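Local coordinates for protein fructosamine deglycase FrlB (Bacillus subtilis, PDB 3EUA) that catalyses the conversion of a range of fructosamine 6-phosphates to glucose 6-phosphate and a free amino acid, at residues A[34-45]-A[202-213]; A[214-222]-A[310-321]. One frame throughout, in Å; residues are numbered along the deposited sequence.

Contact 1: A[34-45]-A[202-213]; sequences GGSSAIMYPSKY and GANYGVAYSYSI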
loop_
_atom_site.group_PDB
_atom_site.type_symbol
_atom_site.label_atom_id
_atom_site.label_comp_id
_atom_site.label_asym_id
_atom_site.label_seq_id
_atom_site.Cartn_x
_atom_site.Cartn_y
_atom_site.Cartn_z
ATOM N N GLY A 34 9.882 1.442 6.809
ATOM C CA GLY A 34 9.029 2.126 7.771
ATOM C C GLY A 34 8.837 3.607 7.525
ATOM O O GLY A 34 8.370 3.994 6.465
ATOM N N GLY A 35 9.226 4.429 8.505
ATOM C CA GLY A 35 9.097 5.879 8.410
ATOM C C GLY A 35 9.777 6.456 7.194
ATOM O O GLY A 35 9.281 7.427 6.566
ATOM N N SER A 36 10.931 5.895 6.857
ATOM C CA SER A 36 11.675 6.380 5.668
ATOM C C SER A 36 11.006 6.009 4.371
ATOM O O SER A 36 11.279 6.658 3.380
ATOM C CB SER A 36 13.118 5.912 5.663
ATOM O OG SER A 36 13.810 6.625 6.657
ATOM N N SER A 37 10.218 4.929 4.366
ATOM C CA SER A 37 9.448 4.540 3.189
ATOM C C SER A 37 8.254 5.467 3.123
ATOM O O SER A 37 7.916 5.965 2.047
ATOM C CB SER A 37 8.973 3.105 3.279
ATOM O OG SER A 37 8.193 2.725 2.154
ATOM N N ALA A 38 7.630 5.735 4.282
ATOM C CA ALA A 38 6.425 6.595 4.308
ATOM C C ALA A 38 6.665 7.974 3.718
ATOM O O ALA A 38 5.786 8.523 3.062
ATOM C CB ALA A 38 5.898 6.728 5.706
ATOM N N ILE A 39 7.847 8.551 3.938
ATOM C CA ILE A 39 8.122 9.890 3.398
ATOM C C ILE A 39 8.161 9.915 1.875
ATOM O O ILE A 39 8.158 10.978 1.282
ATOM C CB ILE A 39 9.434 10.540 3.927
ATOM C CG1 ILE A 39 10.698 9.945 3.269
ATOM C CG2 ILE A 39 9.475 10.527 5.475
ATOM C CD1 ILE A 39 11.934 10.854 3.497
HETATM N N MSE A 40 8.219 8.751 1.241
HETATM C CA MSE A 40 8.263 8.684 -0.223
HETATM C C MSE A 40 6.920 8.603 -0.936
HETATM O O MSE A 40 6.865 8.693 -2.175
HETATM C CB MSE A 40 9.118 7.509 -0.660
HETATM C CG MSE A 40 10.617 7.756 -0.438
HETATM SE SE MSE A 40 11.677 6.180 -0.656
HETATM C CE MSE A 40 13.260 6.942 0.093
ATOM N N TYR A 41 5.837 8.433 -0.176
ATOM C CA TYR A 41 4.530 8.296 -0.771
ATOM C C TYR A 41 4.148 9.534 -1.585
ATOM O O TYR A 41 3.610 9.404 -2.690
ATOM C CB TYR A 41 3.456 7.948 0.268
ATOM C CG TYR A 41 3.489 6.503 0.727
ATOM C CD1 TYR A 41 4.638 5.927 1.251
ATOM C CD2 TYR A 41 2.350 5.745 0.738
ATOM C CE1 TYR A 41 4.643 4.610 1.704
ATOM C CE2 TYR A 41 2.348 4.433 1.206
ATOM C CZ TYR A 41 3.490 3.878 1.682
ATOM O OH TYR A 41 3.506 2.573 2.139
ATOM N N PRO A 42 4.395 10.741 -1.059
ATOM C CA PRO A 42 4.101 11.954 -1.832
ATOM C C PRO A 42 4.893 12.011 -3.152
ATOM O O PRO A 42 4.393 12.453 -4.166
ATOM C CB PRO A 42 4.565 13.067 -0.909
ATOM C CG PRO A 42 4.582 12.482 0.408
ATOM C CD PRO A 42 4.868 11.062 0.289
ATOM N N SER A 43 6.142 11.543 -3.126
ATOM C CA SER A 43 6.958 11.526 -4.353
ATOM C C SER A 43 6.389 10.578 -5.404
ATOM O O SER A 43 6.565 10.817 -6.608
ATOM C CB SER A 43 8.396 11.188 -4.021
ATOM O OG SER A 43 8.986 12.281 -3.312
ATOM N N LYS A 44 5.792 9.454 -4.963
ATOM C CA LYS A 44 5.130 8.521 -5.890
ATOM C C LYS A 44 3.922 9.246 -6.490
ATOM O O LYS A 44 3.688 9.188 -7.719
ATOM C CB LYS A 44 4.797 7.185 -5.184
ATOM C CG LYS A 44 3.893 6.186 -5.917
ATOM C CD LYS A 44 4.279 5.862 -7.331
ATOM C CE LYS A 44 3.302 4.850 -7.965
ATOM N NZ LYS A 44 3.467 4.711 -9.443
ATOM N N TYR A 45 3.182 9.982 -5.674
ATOM C CA TYR A 45 2.050 10.745 -6.167
ATOM C C TYR A 45 2.508 11.784 -7.203
ATOM O O TYR A 45 1.896 11.901 -8.253
ATOM C CB TYR A 45 1.333 11.425 -5.026
ATOM C CG TYR A 45 0.065 12.071 -5.418
ATOM C CD1 TYR A 45 -1.138 11.366 -5.369
ATOM C CD2 TYR A 45 0.035 13.395 -5.799
ATOM C CE1 TYR A 45 -2.341 11.983 -5.714
ATOM C CE2 TYR A 45 -1.125 14.007 -6.126
ATOM C CZ TYR A 45 -2.319 13.299 -6.094
ATOM O OH TYR A 45 -3.496 13.942 -6.450
ATOM N N GLY A 202 -4.412 9.994 -1.490
ATOM C CA GLY A 202 -3.449 10.671 -2.355
ATOM C C GLY A 202 -2.065 10.851 -1.779
ATOM O O GLY A 202 -1.502 9.928 -1.216
ATOM N N ALA A 203 -1.538 12.067 -1.873
ATOM C CA ALA A 203 -0.199 12.406 -1.412
ATOM C C ALA A 203 -0.063 12.458 0.098
ATOM O O ALA A 203 1.048 12.572 0.590
ATOM C CB ALA A 203 0.234 13.726 -2.013
ATOM N N ASN A 204 -1.191 12.387 0.821
ATOM C CA ASN A 204 -1.208 12.458 2.279
ATOM C C ASN A 204 -1.234 11.086 2.951
ATOM O O ASN A 204 -1.090 10.995 4.182
ATOM C CB ASN A 204 -2.488 13.223 2.707
ATOM C CG ASN A 204 -2.738 14.437 1.844
ATOM O OD1 ASN A 204 -3.691 14.482 1.060
ATOM N ND2 ASN A 204 -1.822 15.370 1.890
ATOM N N TYR A 205 -1.440 10.012 2.175
ATOM C CA TYR A 205 -1.580 8.676 2.753
ATOM C C TYR A 205 -0.348 8.241 3.526
ATOM O O TYR A 205 -0.485 7.683 4.605
ATOM C CB TYR A 205 -1.999 7.615 1.711
ATOM C CG TYR A 205 -2.144 6.245 2.388
ATOM C CD1 TYR A 205 -3.239 5.977 3.198
ATOM C CD2 TYR A 205 -1.153 5.273 2.290
ATOM C CE1 TYR A 205 -3.376 4.790 3.855
ATOM C CE2 TYR A 205 -1.292 4.040 2.950
ATOM C CZ TYR A 205 -2.404 3.821 3.736
ATOM O OH TYR A 205 -2.546 2.641 4.418
ATOM N N GLY A 206 0.855 8.524 3.036
ATOM C CA GLY A 206 2.083 8.133 3.769
ATOM C C GLY A 206 2.216 8.823 5.126
ATOM O O GLY A 206 2.776 8.231 6.049
ATOM N N VAL A 207 1.657 10.038 5.264
ATOM C CA VAL A 207 1.661 10.783 6.539
ATOM C C VAL A 207 0.831 10.036 7.583
ATOM O O VAL A 207 1.260 9.898 8.740
ATOM C CB VAL A 207 1.159 12.268 6.356
ATOM C CG1 VAL A 207 1.089 13.016 7.661
ATOM C CG2 VAL A 207 2.061 12.971 5.388
ATOM N N ALA A 208 -0.349 9.559 7.164
ATOM C CA ALA A 208 -1.225 8.762 7.996
ATOM C C ALA A 208 -0.530 7.440 8.337
ATOM O O ALA A 208 -0.494 6.996 9.507
ATOM C CB ALA A 208 -2.516 8.463 7.253
ATOM N N TYR A 209 0.014 6.790 7.328
ATOM C CA TYR A 209 0.699 5.502 7.540
ATOM C C TYR A 209 1.818 5.648 8.565
ATOM O O TYR A 209 1.926 4.848 9.523
ATOM C CB TYR A 209 1.193 4.953 6.196
ATOM C CG TYR A 209 2.028 3.681 6.286
ATOM C CD1 TYR A 209 1.438 2.443 6.622
ATOM C CD2 TYR A 209 3.361 3.689 5.982
ATOM C CE1 TYR A 209 2.192 1.289 6.679
ATOM C CE2 TYR A 209 4.136 2.522 6.056
ATOM C CZ TYR A 209 3.542 1.330 6.386
ATOM O OH TYR A 209 4.320 0.170 6.479
ATOM N N SER A 210 2.661 6.665 8.385
ATOM C CA SER A 210 3.773 6.890 9.314
ATOM C C SER A 210 3.242 7.160 10.709
ATOM O O SER A 210 3.751 6.661 11.706
ATOM C CB SER A 210 4.602 8.091 8.846
ATOM O OG SER A 210 5.809 8.120 9.583
ATOM N N TYR A 211 2.198 7.962 10.815
ATOM C CA TYR A 211 1.684 8.254 12.171
ATOM C C TYR A 211 1.230 6.979 12.820
ATOM O O TYR A 211 1.430 6.777 14.025
ATOM C CB TYR A 211 0.532 9.232 12.163
ATOM C CG TYR A 211 0.416 10.017 13.446
ATOM C CD1 TYR A 211 1.276 11.050 13.699
ATOM C CD2 TYR A 211 -0.554 9.745 14.368
ATOM C CE1 TYR A 211 1.210 11.779 14.862
ATOM C CE2 TYR A 211 -0.654 10.498 15.547
ATOM C CZ TYR A 211 0.235 11.520 15.766
ATOM O OH TYR A 211 0.186 12.262 16.910
ATOM N N SER A 212 0.589 6.113 12.042
ATOM C CA SER A 212 0.103 4.837 12.575
ATOM C C SER A 212 1.213 3.887 12.994
ATOM O O SER A 212 1.256 3.425 14.153
ATOM C CB SER A 212 -0.803 4.101 11.563
ATOM O OG SER A 212 -2.065 4.765 11.405
ATOM N N ILE A 213 2.126 3.621 12.079
ATOM C CA ILE A 213 3.153 2.619 12.361
ATOM C C ILE A 213 4.338 3.085 13.220
ATOM O O ILE A 213 4.855 2.299 14.000
ATOM C CB ILE A 213 3.650 1.909 11.075
ATOM C CG1 ILE A 213 4.360 2.887 10.140
ATOM C CG2 ILE A 213 2.472 1.148 10.402
ATOM C CD1 ILE A 213 5.452 2.225 9.323
HETATM O O HOH W 1 7.898 8.964 8.354
#
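Y41 lays its ring against G206, whose CA stands 3.7 Å from Y41 CG, an off-centre CH-pi contact. The fit probably depends on glycine: in this backbone a beta carbon at G206 would collide with A38 O and Y41 CB. A38 and G206 accordingly bring their CA atoms to 4.6 Å, and A38 CB rests against G206 O and S210 CB and meets the edge of the Y209 ring at CD2.

The Y41 side chain leaves with CG anti to its carbonyl carbon (chi1 -76°), which brings the ring up to two tyrosines of the facing helix. Y41 CE2 lies 3.8 Å from Y205 CD2, at the edge of the Y205 ring, the two side chains pointing the same way. Further along, Y41 OH sits over one face of Y209, 4.0 Å from Y209 CE2, while I213 CG1 covers the opposite face. The Y41 and Y209 planes differ by 27° but are slid apart, so the rings barely overlap. The phenol of Y209 goes on to E231 of the second subunit, and that of Y205 to A226 O.

Toward the other end, the ring of Y45, with CG anti to the backbone N, receives A203 CB over its face, 3.8 Å from Y45 CG; its hydroxyl is held by E254. P42 CG packs on A203 O at 3.5 Å, and this buried carbonyl has no polar partner in the model. The direct contacts are thus van der Waals, supplemented by a water that donates to G35 O and also binds S210 OG.

The short axes of 41-45 and 205-213 run nearly antiparallel (163°), 9.8 Å apart at their closest, and the backbones come nearer still at A38 and G206; this is helix packing between the two SIS domains of a tandem-SIS sugar-phosphate enzyme.

Contact 2: A[214-222]-A[310-321]; sequences CILMEMQWI and LAEERNHPLSHR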
loop_
_atom_site.group_PDB
_atom_site.type_symbol
_atom_site.label_atom_id
_atom_site.label_comp_id
_atom_site.label_asym_id
_atom_site.label_seq_id
_atom_site.Cartn_x
_atom_site.Cartn_y
_atom_site.Cartn_z
ATOM N N CYS A 214 4.698 4.360 13.094
ATOM C CA CYS A 214 5.803 4.981 13.819
ATOM C C CYS A 214 5.381 5.690 15.101
ATOM O O CYS A 214 5.765 5.292 16.169
ATOM C CB CYS A 214 6.532 5.946 12.905
ATOM S SG CYS A 214 7.263 5.084 11.489
ATOM N N ILE A 215 4.550 6.709 15.019
ATOM C CA ILE A 215 4.210 7.413 16.233
ATOM C C ILE A 215 3.371 6.560 17.176
ATOM O O ILE A 215 3.748 6.343 18.351
ATOM C CB ILE A 215 3.468 8.745 15.963
ATOM C CG1 ILE A 215 4.348 9.725 15.162
ATOM C CG2 ILE A 215 2.980 9.330 17.297
ATOM C CD1 ILE A 215 5.565 10.309 15.913
ATOM N N LEU A 216 2.283 6.011 16.658
ATOM C CA LEU A 216 1.376 5.273 17.521
ATOM C C LEU A 216 1.862 3.899 17.959
ATOM O O LEU A 216 2.025 3.669 19.143
ATOM C CB LEU A 216 -0.029 5.234 16.884
ATOM C CG LEU A 216 -0.662 6.649 16.746
ATOM C CD1 LEU A 216 -1.972 6.578 15.984
ATOM C CD2 LEU A 216 -0.883 7.362 18.104
HETATM N N MSE A 217 2.100 3.009 17.009
HETATM C CA MSE A 217 2.542 1.654 17.297
HETATM C C MSE A 217 3.951 1.630 17.893
HETATM O O MSE A 217 4.133 1.294 19.069
HETATM C CB MSE A 217 2.448 0.779 16.029
HETATM C CG MSE A 217 1.018 0.626 15.497
HETATM SE SE MSE A 217 0.861 -0.431 13.905
HETATM C CE MSE A 217 1.163 -2.259 14.786
ATOM N N GLU A 218 4.929 2.047 17.109
ATOM C CA GLU A 218 6.324 2.053 17.539
ATOM C C GLU A 218 6.630 2.866 18.766
ATOM O O GLU A 218 7.196 2.338 19.738
ATOM C CB GLU A 218 7.223 2.593 16.425
ATOM C CG GLU A 218 8.725 2.490 16.664
ATOM C CD GLU A 218 9.547 3.186 15.565
ATOM O OE1 GLU A 218 8.972 3.871 14.684
ATOM O OE2 GLU A 218 10.801 3.056 15.615
HETATM N N MSE A 219 6.211 4.113 18.755
HETATM C CA MSE A 219 6.610 5.057 19.810
HETATM C C MSE A 219 5.664 5.306 20.965
HETATM O O MSE A 219 5.997 6.058 21.869
HETATM C CB MSE A 219 6.943 6.381 19.120
HETATM C CG MSE A 219 7.979 6.236 17.994
HETATM SE SE MSE A 219 8.529 7.951 17.169
HETATM C CE MSE A 219 9.328 7.317 15.475
ATOM N N GLN A 220 4.496 4.678 20.939
ATOM C CA GLN A 220 3.509 4.823 22.000
ATOM C C GLN A 220 2.840 3.531 22.393
ATOM O O GLN A 220 2.163 3.482 23.432
ATOM C CB GLN A 220 2.420 5.832 21.543
ATOM C CG GLN A 220 2.889 7.261 21.426
ATOM C CD GLN A 220 3.237 7.865 22.768
ATOM O OE1 GLN A 220 2.363 8.201 23.553
ATOM N NE2 GLN A 220 4.520 8.016 23.032
ATOM N N TRP A 221 3.057 2.468 21.624
ATOM C CA TRP A 221 2.403 1.174 21.832
ATOM C C TRP A 221 0.878 1.325 21.854
ATOM O O TRP A 221 0.206 0.791 22.718
ATOM C CB TRP A 221 2.886 0.451 23.088
ATOM C CG TRP A 221 4.356 0.291 23.178
ATOM C CD1 TRP A 221 5.261 0.307 22.153
ATOM C CD2 TRP A 221 5.074 -0.084 24.334
ATOM N NE1 TRP A 221 6.530 0.055 22.633
ATOM C CE2 TRP A 221 6.438 -0.191 23.974
ATOM C CE3 TRP A 221 4.706 -0.301 25.675
ATOM C CZ2 TRP A 221 7.435 -0.516 24.902
ATOM C CZ3 TRP A 221 5.704 -0.630 26.589
ATOM C CH2 TRP A 221 7.046 -0.724 26.190
ATOM N N ILE A 222 0.363 2.117 20.905
ATOM C CA ILE A 222 -1.056 2.333 20.704
ATOM C C ILE A 222 -1.394 1.649 19.393
ATOM O O ILE A 222 -0.703 1.867 18.399
ATOM C CB ILE A 222 -1.386 3.820 20.637
ATOM C CG1 ILE A 222 -1.121 4.463 22.001
ATOM C CG2 ILE A 222 -2.819 4.027 20.271
ATOM C CD1 ILE A 222 -1.304 5.929 22.039
ATOM N N LEU A 310 1.076 13.998 23.275
ATOM C CA LEU A 310 0.559 12.690 23.629
ATOM C C LEU A 310 1.579 11.939 24.476
ATOM O O LEU A 310 1.222 11.389 25.521
ATOM C CB LEU A 310 0.210 11.910 22.359
ATOM C CG LEU A 310 -0.415 10.540 22.545
ATOM C CD1 LEU A 310 -1.739 10.590 23.311
ATOM C CD2 LEU A 310 -0.603 9.850 21.175
ATOM N N ALA A 311 2.841 11.925 24.021
ATOM C CA ALA A 311 3.931 11.231 24.733
ATOM C C ALA A 311 4.088 11.770 26.180
ATOM O O ALA A 311 4.309 11.012 27.107
ATOM C CB ALA A 311 5.232 11.348 23.971
ATOM N N GLU A 312 3.982 13.081 26.334
ATOM C CA GLU A 312 4.066 13.725 27.628
ATOM C C GLU A 312 2.880 13.333 28.499
ATOM O O GLU A 312 3.068 12.947 29.646
ATOM C CB GLU A 312 4.132 15.246 27.451
ATOM C CG GLU A 312 4.186 16.037 28.764
ATOM C CD GLU A 312 4.166 17.558 28.553
ATOM O OE1 GLU A 312 4.293 18.039 27.379
ATOM O OE2 GLU A 312 4.013 18.257 29.585
ATOM N N GLU A 313 1.673 13.415 27.945
ATOM C CA GLU A 313 0.448 13.064 28.687
ATOM C C GLU A 313 0.445 11.612 29.155
ATOM O O GLU A 313 -0.011 11.326 30.245
ATOM C CB GLU A 313 -0.797 13.295 27.827
ATOM C CG GLU A 313 -2.102 13.346 28.609
ATOM C CD GLU A 313 -2.160 14.548 29.542
ATOM O OE1 GLU A 313 -1.439 15.533 29.273
ATOM O OE2 GLU A 313 -2.919 14.519 30.539
ATOM N N ARG A 314 0.963 10.713 28.321
ATOM C CA ARG A 314 1.026 9.275 28.629
ATOM C C ARG A 314 2.304 8.826 29.336
ATOM O O ARG A 314 2.477 7.631 29.586
ATOM C CB ARG A 314 0.880 8.467 27.316
ATOM C CG ARG A 314 -0.432 8.739 26.602
ATOM C CD ARG A 314 -0.619 7.921 25.338
ATOM N NE ARG A 314 -0.792 6.500 25.551
ATOM C CZ ARG A 314 0.145 5.559 25.443
ATOM N NH1 ARG A 314 1.402 5.829 25.149
ATOM N NH2 ARG A 314 -0.194 4.294 25.647
ATOM N N ASN A 315 3.184 9.791 29.594
ATOM C CA ASN A 315 4.464 9.582 30.250
ATOM C C ASN A 315 5.175 8.401 29.592
ATOM O O ASN A 315 5.713 7.513 30.253
ATOM C CB ASN A 315 4.259 9.438 31.771
ATOM C CG ASN A 315 5.469 9.865 32.565
ATOM O OD1 ASN A 315 6.618 9.737 32.122
ATOM N ND2 ASN A 315 5.222 10.404 33.755
ATOM N N HIS A 316 5.128 8.415 28.259
ATOM C CA HIS A 316 5.713 7.415 27.406
ATOM C C HIS A 316 6.575 8.158 26.393
ATOM O O HIS A 316 6.071 8.607 25.372
ATOM C CB HIS A 316 4.617 6.656 26.677
ATOM C CG HIS A 316 5.121 5.478 25.917
ATOM N ND1 HIS A 316 4.676 4.195 26.150
ATOM C CD2 HIS A 316 6.061 5.380 24.953
ATOM C CE1 HIS A 316 5.294 3.368 25.326
ATOM N NE2 HIS A 316 6.148 4.062 24.599
ATOM N N PRO A 317 7.892 8.308 26.677
ATOM C CA PRO A 317 8.704 9.035 25.713
ATOM C C PRO A 317 8.722 8.425 24.321
ATOM O O PRO A 317 8.713 7.194 24.175
ATOM C CB PRO A 317 10.127 8.970 26.293
ATOM C CG PRO A 317 9.961 8.680 27.754
ATOM C CD PRO A 317 8.682 7.867 27.853
ATOM N N LEU A 318 8.730 9.276 23.308
ATOM C CA LEU A 318 8.769 8.792 21.919
ATOM C C LEU A 318 10.003 7.976 21.592
ATOM O O LEU A 318 9.969 7.173 20.644
ATOM C CB LEU A 318 8.652 9.920 20.895
ATOM C CG LEU A 318 7.326 10.696 20.744
ATOM C CD1 LEU A 318 7.497 11.909 19.863
ATOM C CD2 LEU A 318 6.165 9.847 20.212
ATOM N N SER A 319 11.070 8.153 22.365
ATOM C CA SER A 319 12.312 7.392 22.191
ATOM C C SER A 319 12.267 6.003 22.820
ATOM O O SER A 319 13.146 5.181 22.563
ATOM C CB SER A 319 13.470 8.191 22.809
ATOM O OG SER A 319 13.128 8.547 24.152
ATOM N N HIS A 320 11.236 5.712 23.609
ATOM C CA HIS A 320 11.152 4.432 24.289
ATOM C C HIS A 320 10.911 3.261 23.340
ATOM O O HIS A 320 10.158 3.407 22.393
ATOM C CB HIS A 320 10.059 4.480 25.345
ATOM C CG HIS A 320 10.029 3.259 26.199
ATOM N ND1 HIS A 320 10.955 3.029 27.191
ATOM C CD2 HIS A 320 9.200 2.192 26.197
ATOM C CE1 HIS A 320 10.684 1.875 27.780
ATOM N NE2 HIS A 320 9.633 1.338 27.186
ATOM N N ARG A 321 11.597 2.135 23.580
ATOM C CA ARG A 321 11.455 0.924 22.795
ATOM C C ARG A 321 11.662 -0.267 23.703
ATOM O O ARG A 321 12.379 -0.175 24.723
ATOM C CB ARG A 321 12.517 0.827 21.693
ATOM C CG ARG A 321 12.488 1.917 20.618
ATOM C CD ARG A 321 11.235 1.911 19.725
ATOM N NE ARG A 321 11.439 2.873 18.625
ATOM C CZ ARG A 321 11.347 4.197 18.718
ATOM N NH1 ARG A 321 11.028 4.798 19.862
ATOM N NH2 ARG A 321 11.584 4.960 17.654
#
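Q220 reaches across to H316, and its course can be followed atom by atom. CB lies near R314 NH1; the bend at chi2 (-67°) then brings CD to 3.6 Å from R314 NH1. OE1 accepts from R314 NH1 at 3.0 Å, the donor standing well above the carbonyl plane, while NE2 gives a straighter bond to H316 O (2.9 Å, 152°), which lies in the amide plane. NE2 also donates to M219 O and rests 3.5 Å from A311 CB. Bonds at both OE1 and NE2 probably hold the amide in this rotation. A leucine here would probably leave H316 O and M219 O without the NE2 donor and R314 NH1 without its side-chain acceptor.

H316 turns an edge to the face of W221, CE1 3.6 Å from W221 CD2 with planes at 84°, and takes Q220 CA over its own face. H320 joins this aromatic cluster obliquely at the far rim of the indole, whose NE1 binds E238 of the second subunit. I222 CD1 lies over one face of the R314 guanidinium, 3.6 Å from R314 NE.

The contact thus ties the C-terminal end of helix 205-220 to the end of helix 288-313, where N315 closes a Schellman motif, and to the loop that follows; helix 158-190 flanks L310 through F186 and H190.

The two contacts lie about 19 Å apart, centre to centre, in series on helix 205-220: contact 1 uses its first part and contact 2 its last turns. The helix runs on between them through a wider, pi-type turn, with probable five-residue bonds from L216 N to Y211 O and from M217 N to S212 O. Contact 1, about 4 Å from the centre of the chain, joins the helix to segment 34-45 of the first SIS domain; contact 2, about 19 Å out, joins it to the end of helix 288-313 and the chain beyond. One helix therefore links the interdomain interface with the C-terminal region, and both contacts also touch the second subunit.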